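Long-range contacts in inositol monophosphatase family protein (Staphylococcus aureus, PDB 5I3S), which probably hydrolyses phosphate monoesters such as inositol monophosphate, as a member of the metal-dependent FIG superfamily of sugar phosphatases: residues Gly221-Leu226 and Ile239-Arg244; Asn143-Arg148 and Arg244-Glu249. All blocks are in the same frame, centred on the assembly; numbering follows the deposited sequence.

Contact 1 of 2, residues Gly221-Leu226 and Ile239-Arg244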
loop_
_atom_site.group_PDB
_atom_site.type_symbol
_atom_site.label_atom_id
_atom_site.label_comp_id
_atom_site.label_asym_id
_atom_site.label_seq_id
_atom_site.Cartn_x
_atom_site.Cartn_y
_atom_site.Cartn_z
ATOM N N GLY A 221 3.399 21.237 -1.906
ATOM C CA GLY A 221 4.280 20.194 -2.437
ATOM C C GLY A 221 4.844 20.608 -3.781
ATOM O O GLY A 221 4.393 21.628 -4.329
ATOM N N GLN A 222 5.838 19.865 -4.309
ATOM C CA GLN A 222 6.217 20.054 -5.695
ATOM C C GLN A 222 6.226 18.838 -6.606
ATOM O O GLN A 222 6.418 17.698 -6.193
ATOM C CB GLN A 222 7.490 20.834 -5.871
ATOM C CG GLN A 222 8.604 20.548 -4.909
ATOM C CD GLN A 222 9.845 21.380 -5.251
ATOM O OE1 GLN A 222 10.847 21.431 -4.499
ATOM N NE2 GLN A 222 9.788 22.039 -6.407
ATOM N N ALA A 223 6.033 19.151 -7.882
ATOM C CA ALA A 223 5.864 18.170 -8.899
ATOM C C ALA A 223 6.678 18.574 -10.086
ATOM O O ALA A 223 6.686 19.707 -10.448
ATOM C CB ALA A 223 4.413 18.042 -9.282
ATOM N N SER A 224 7.349 17.586 -10.654
ATOM C CA SER A 224 8.017 17.683 -11.898
ATOM C C SER A 224 7.993 16.290 -12.532
ATOM O O SER A 224 7.450 15.362 -11.961
ATOM C CB SER A 224 9.469 18.097 -11.672
ATOM O OG SER A 224 10.188 17.051 -11.045
ATOM N N ASN A 225 8.605 16.173 -13.710
ATOM C CA ASN A 225 8.935 14.889 -14.272
ATOM C C ASN A 225 10.324 14.556 -13.768
ATOM O O ASN A 225 10.869 15.290 -12.898
ATOM C CB ASN A 225 8.790 14.906 -15.796
ATOM C CG ASN A 225 9.906 15.607 -16.522
ATOM O OD1 ASN A 225 10.814 16.195 -15.962
ATOM N ND2 ASN A 225 9.829 15.538 -17.810
ATOM N N LEU A 226 10.881 13.436 -14.267
ATOM C CA LEU A 226 12.171 12.960 -13.789
ATOM C C LEU A 226 13.358 13.814 -14.226
ATOM O O LEU A 226 14.447 13.678 -13.647
ATOM C CB LEU A 226 12.399 11.511 -14.169
ATOM C CG LEU A 226 11.440 10.482 -13.508
ATOM C CD1 LEU A 226 11.659 9.111 -14.122
ATOM C CD2 LEU A 226 11.534 10.399 -11.991
ATOM N N ILE A 239 7.153 11.227 -13.540
ATOM C CA ILE A 239 6.530 11.873 -12.363
ATOM C C ILE A 239 7.462 11.728 -11.171
ATOM O O ILE A 239 7.898 10.624 -10.861
ATOM C CB ILE A 239 5.196 11.166 -11.951
ATOM C CG1 ILE A 239 4.181 11.191 -13.063
ATOM C CG2 ILE A 239 4.569 11.820 -10.693
ATOM C CD1 ILE A 239 3.536 12.552 -13.315
ATOM N N LEU A 240 7.777 12.852 -10.546
ATOM C CA LEU A 240 8.372 12.906 -9.192
ATOM C C LEU A 240 7.623 13.979 -8.395
ATOM O O LEU A 240 7.543 15.120 -8.824
ATOM C CB LEU A 240 9.845 13.253 -9.279
ATOM C CG LEU A 240 10.573 13.530 -7.969
ATOM C CD1 LEU A 240 10.679 12.213 -7.230
ATOM C CD2 LEU A 240 11.956 14.201 -8.110
ATOM N N VAL A 241 7.049 13.597 -7.264
ATOM C CA VAL A 241 6.309 14.494 -6.382
ATOM C C VAL A 241 6.747 14.258 -4.958
ATOM O O VAL A 241 7.172 13.140 -4.576
ATOM C CB VAL A 241 4.785 14.359 -6.480
ATOM C CG1 VAL A 241 4.312 14.622 -7.901
ATOM C CG2 VAL A 241 4.277 13.023 -6.010
ATOM N N GLY A 242 6.685 15.321 -4.178
ATOM C CA GLY A 242 7.179 15.253 -2.832
ATOM C C GLY A 242 7.042 16.577 -2.090
ATOM O O GLY A 242 6.623 17.579 -2.657
ATOM N N ASN A 243 7.435 16.561 -0.838
ATOM C CA ASN A 243 7.692 17.803 -0.124
ATOM C C ASN A 243 8.889 18.490 -0.791
ATOM O O ASN A 243 9.720 17.838 -1.424
ATOM C CB ASN A 243 7.842 17.577 1.396
ATOM C CG ASN A 243 9.128 16.854 1.826
ATOM O OD1 ASN A 243 10.248 17.373 1.705
ATOM N ND2 ASN A 243 8.964 15.707 2.457
ATOM N N ARG A 244 8.892 19.811 -0.752
ATOM C CA ARG A 244 9.916 20.658 -1.378
ATOM C C ARG A 244 11.286 20.167 -1.167
ATOM O O ARG A 244 11.999 19.872 -2.125
ATOM C CB ARG A 244 9.797 22.095 -0.895
ATOM C CG ARG A 244 8.717 22.799 -1.678
ATOM C CD ARG A 244 8.214 24.119 -1.110
ATOM N NE ARG A 244 7.126 24.525 -1.996
ATOM C CZ ARG A 244 7.266 25.049 -3.224
ATOM N NH1 ARG A 244 8.464 25.337 -3.726
ATOM N NH2 ARG A 244 6.182 25.315 -3.959
#
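Gln222 O is gripped twice from the facing strand: Gly242 N donates to it at 3.1 Å, in the carbonyl plane, and a CA-H...O contact from Val241 CA reaches it at 3.2 Å. This is the antiparallel edge of the five-stranded mixed sheet in the sugar phosphatase fold, where strand 222-224 ends the sheet and runs nearly antiparallel to its neighbour. Gln222 N returns the favour to Gly242 O, so the pair is hydrogen-bonded in both directions. One step along, Ala223 and Val241 form a non-hydrogen-bonded pair, and beyond it Ser224 and Leu240 bond twice again; the bond from Leu240 N to Ser224 O (2.9 Å) is nearly straight at the hydrogen, 174°, though the donor is tilted from the carbonyl plane.

Side chains alternate between two faces. Ala223 CB meets Val241 CG1 at 3.7 Å; Leu216 of helix 206-218 packs on both, and Leu213 on Ala223. Gln222, Ser224 and Leu240 point the other way, onto helix 244-255. There Ser224 OG stands between its backbone N and carbonyl carbon (chi1 69°), a turn that lets it donate to Asn225 O at 2.6 Å while also hydrogen-bonding His247 NE2. Past the strand end, Leu226 CD2 comes to 3.8 Å from Ile239 O and rests loosely by Leu240 CB.

At the other end the chain enters helix 244-255 behind the N-cap Asn243. The Gln222 and Arg244 side chains cross here at about a right angle, amide and guanidinium planes only 22° apart, with Gln222 CG 3.9 Å from Arg244 CG.

Contact 2 of 2, residues Asn143-Arg148 and Arg244-Glu249; sequences NDSNLR and RGLHQE
Asp144 and Gly245 bring their CA atoms to 4.5 Å where the loop 143-148 passes over the first turn of helix 244-255. The loop then stays close, with Asn146 CA 5.6 Å from Leu246 CA, before it winds into a 3-10 segment at Leu147. The geometry is that of a loop laid across a helix N-terminus, tying the link between strands 137-138 and 151-153 to the helix that follows strand 237-242.

Asp144 reaches the helix end with one oxygen: Gly245 N donates to Asp144 OD1 at 2.8 Å, bent, and from above the carboxylate, 72° out of its plane. Because Gly245 has no side chain, Asp144 CG can come within 3.5 Å of Gly245 CA.

Next to it Leu246 turns toward the loop, its CB packed 3.1 Å from Ser145 O. It crosses Leu147 at about a right angle, Leu246 CD1 lying 3.8 Å from Leu147 CD1. Leu147 continues onto Ile171 of helix 164-174.

Glu249, one turn on, sends its extended side chain (CG anti to the backbone N, chi1 -176°) up to the start of the 3-10 segment. Leu147 N bonds Glu249 OE1 at 2.8 Å, on the syn side and 32° out of the carboxylate plane. Glu249 OE2 accepts a hydrogen bond from a water oxygen at 2.8 Å, and that water accepts one from Arg148 N.

The Glu249 carboxylate is thus held by two bonds, one on each oxygen, whereas the exposed Asp144 has a single bent one here; the N-terminal end of helix 244-255 may modestly favour its negative charge.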
loop_
_atom_site.group_PDB
_atom_site.type_symbol
_atom_site.label_atom_id
_atom_site.label_comp_id
_atom_site.label_asym_id
_atom_site.label_seq_id
_atom_site.Cartn_x
_atom_site.Cartn_y
_atom_site.Cartn_z
ATOM N N ASN A 143 5.915 19.788 5.309
ATOM C CA ASN A 143 7.238 20.204 5.816
ATOM C C ASN A 143 8.288 19.438 5.031
ATOM O O ASN A 143 8.053 18.317 4.536
ATOM C CB ASN A 143 7.375 19.843 7.289
ATOM C CG ASN A 143 6.465 20.687 8.190
ATOM O OD1 ASN A 143 6.372 21.915 8.016
ATOM N ND2 ASN A 143 5.813 20.046 9.163
ATOM N N ASP A 144 9.449 20.058 4.912
ATOM C CA ASP A 144 10.614 19.412 4.350
ATOM C C ASP A 144 11.051 18.153 5.131
ATOM O O ASP A 144 10.962 18.092 6.356
ATOM C CB ASP A 144 11.778 20.423 4.262
ATOM C CG ASP A 144 11.573 21.485 3.124
ATOM O OD1 ASP A 144 10.628 21.360 2.290
ATOM O OD2 ASP A 144 12.380 22.440 3.065
ATOM N N SER A 145 11.531 17.150 4.390
ATOM C CA SER A 145 12.201 15.995 4.975
ATOM C C SER A 145 13.491 15.752 4.212
ATOM O O SER A 145 13.629 16.145 3.034
ATOM C CB SER A 145 11.272 14.743 4.897
ATOM O OG SER A 145 11.045 14.356 3.542
ATOM N N ASN A 146 14.431 15.090 4.877
ATOM C CA ASN A 146 15.550 14.450 4.160
ATOM C C ASN A 146 15.175 13.052 3.650
ATOM O O ASN A 146 14.363 12.340 4.289
ATOM C CB ASN A 146 16.793 14.404 5.066
ATOM C CG ASN A 146 17.179 15.806 5.551
ATOM O OD1 ASN A 146 17.455 16.678 4.744
ATOM N ND2 ASN A 146 17.134 16.033 6.872
ATOM N N LEU A 147 15.779 12.645 2.533
ATOM C CA LEU A 147 15.494 11.332 1.935
ATOM C C LEU A 147 15.743 10.189 2.932
ATOM O O LEU A 147 14.919 9.233 3.041
ATOM C CB LEU A 147 16.312 11.090 0.649
ATOM C CG LEU A 147 16.018 9.749 -0.039
ATOM C CD1 LEU A 147 14.571 9.600 -0.498
ATOM C CD2 LEU A 147 16.906 9.606 -1.238
ATOM N N ARG A 148 16.835 10.327 3.689
ATOM C CA ARG A 148 17.271 9.360 4.728
ATOM C C ARG A 148 16.213 9.062 5.815
ATOM O O ARG A 148 16.269 8.029 6.429
ATOM C CB ARG A 148 18.574 9.882 5.397
ATOM N N ARG A 244 8.892 19.811 -0.752
ATOM C CA ARG A 244 9.916 20.658 -1.378
ATOM C C ARG A 244 11.286 20.167 -1.167
ATOM O O ARG A 244 11.999 19.872 -2.125
ATOM C CB ARG A 244 9.797 22.095 -0.895
ATOM C CG ARG A 244 8.717 22.799 -1.678
ATOM C CD ARG A 244 8.214 24.119 -1.110
ATOM N NE ARG A 244 7.126 24.525 -1.996
ATOM C CZ ARG A 244 7.266 25.049 -3.224
ATOM N NH1 ARG A 244 8.464 25.337 -3.726
ATOM N NH2 ARG A 244 6.182 25.315 -3.959
ATOM N N GLY A 245 11.620 19.984 0.094
ATOM C CA GLY A 245 12.969 19.626 0.466
ATOM C C GLY A 245 13.448 18.350 -0.215
ATOM O O GLY A 245 14.539 18.254 -0.768
ATOM N N LEU A 246 12.653 17.318 -0.185
ATOM C CA LEU A 246 13.252 16.154 -0.670
ATOM C C LEU A 246 12.964 15.877 -2.127
ATOM O O LEU A 246 13.649 15.050 -2.738
ATOM C CB LEU A 246 12.921 15.035 0.217
ATOM C CG LEU A 246 12.141 13.982 -0.430
ATOM C CD1 LEU A 246 12.565 12.764 0.353
ATOM C CD2 LEU A 246 10.690 14.482 -0.388
ATOM N N HIS A 247 11.971 16.567 -2.682
ATOM C CA HIS A 247 11.929 16.698 -4.106
ATOM C C HIS A 247 13.258 17.254 -4.642
ATOM O O HIS A 247 13.846 16.652 -5.542
ATOM C CB HIS A 247 10.790 17.594 -4.533
ATOM C CG HIS A 247 10.602 17.638 -6.012
ATOM N ND1 HIS A 247 11.423 18.370 -6.845
ATOM C CD2 HIS A 247 9.706 17.025 -6.809
ATOM C CE1 HIS A 247 11.028 18.233 -8.092
ATOM N NE2 HIS A 247 9.989 17.417 -8.098
ATOM N N GLN A 248 13.755 18.352 -4.076
ATOM C CA GLN A 248 15.027 18.939 -4.551
ATOM C C GLN A 248 16.244 18.035 -4.305
ATOM O O GLN A 248 17.097 17.962 -5.164
ATOM C CB GLN A 248 15.229 20.437 -4.082
ATOM C CG GLN A 248 15.553 20.757 -2.610
ATOM C CD GLN A 248 15.132 22.180 -2.130
ATOM O OE1 GLN A 248 15.138 22.489 -0.911
ATOM N NE2 GLN A 248 14.741 23.033 -3.073
ATOM N N GLU A 249 16.296 17.301 -3.182
ATOM C CA GLU A 249 17.364 16.282 -2.955
ATOM C C GLU A 249 17.306 15.087 -3.934
ATOM O O GLU A 249 18.348 14.627 -4.432
ATOM C CB GLU A 249 17.287 15.760 -1.507
ATOM C CG GLU A 249 18.382 14.769 -1.053
ATOM C CD GLU A 249 18.142 14.250 0.328
ATOM O OE1 GLU A 249 17.115 14.616 0.989
ATOM O OE2 GLU A 249 18.953 13.392 0.771
HETATM O O HOH W 1 19.082 12.262 3.308
#

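Overall arrangement
The chain runs 143-148, 221-226, 239-244, 244-249, so the strand pair of contact 1 is made inside the long excursion that contact 2 closes. Their centres lie about 10 Å apart on the same side of the chain's centre, with contact 2 farther out. Strand 237-242 passes directly into helix 244-255, and Arg244, the first residue of that helix, is shared by contacts 1 and 2. Asn243, at the N-cap of the helix, probably bonds through ND2 to Ser145 OG at 2.7 Å. The loop leading into strand 151-153 is therefore joined to the strand-to-helix turn at Asn243.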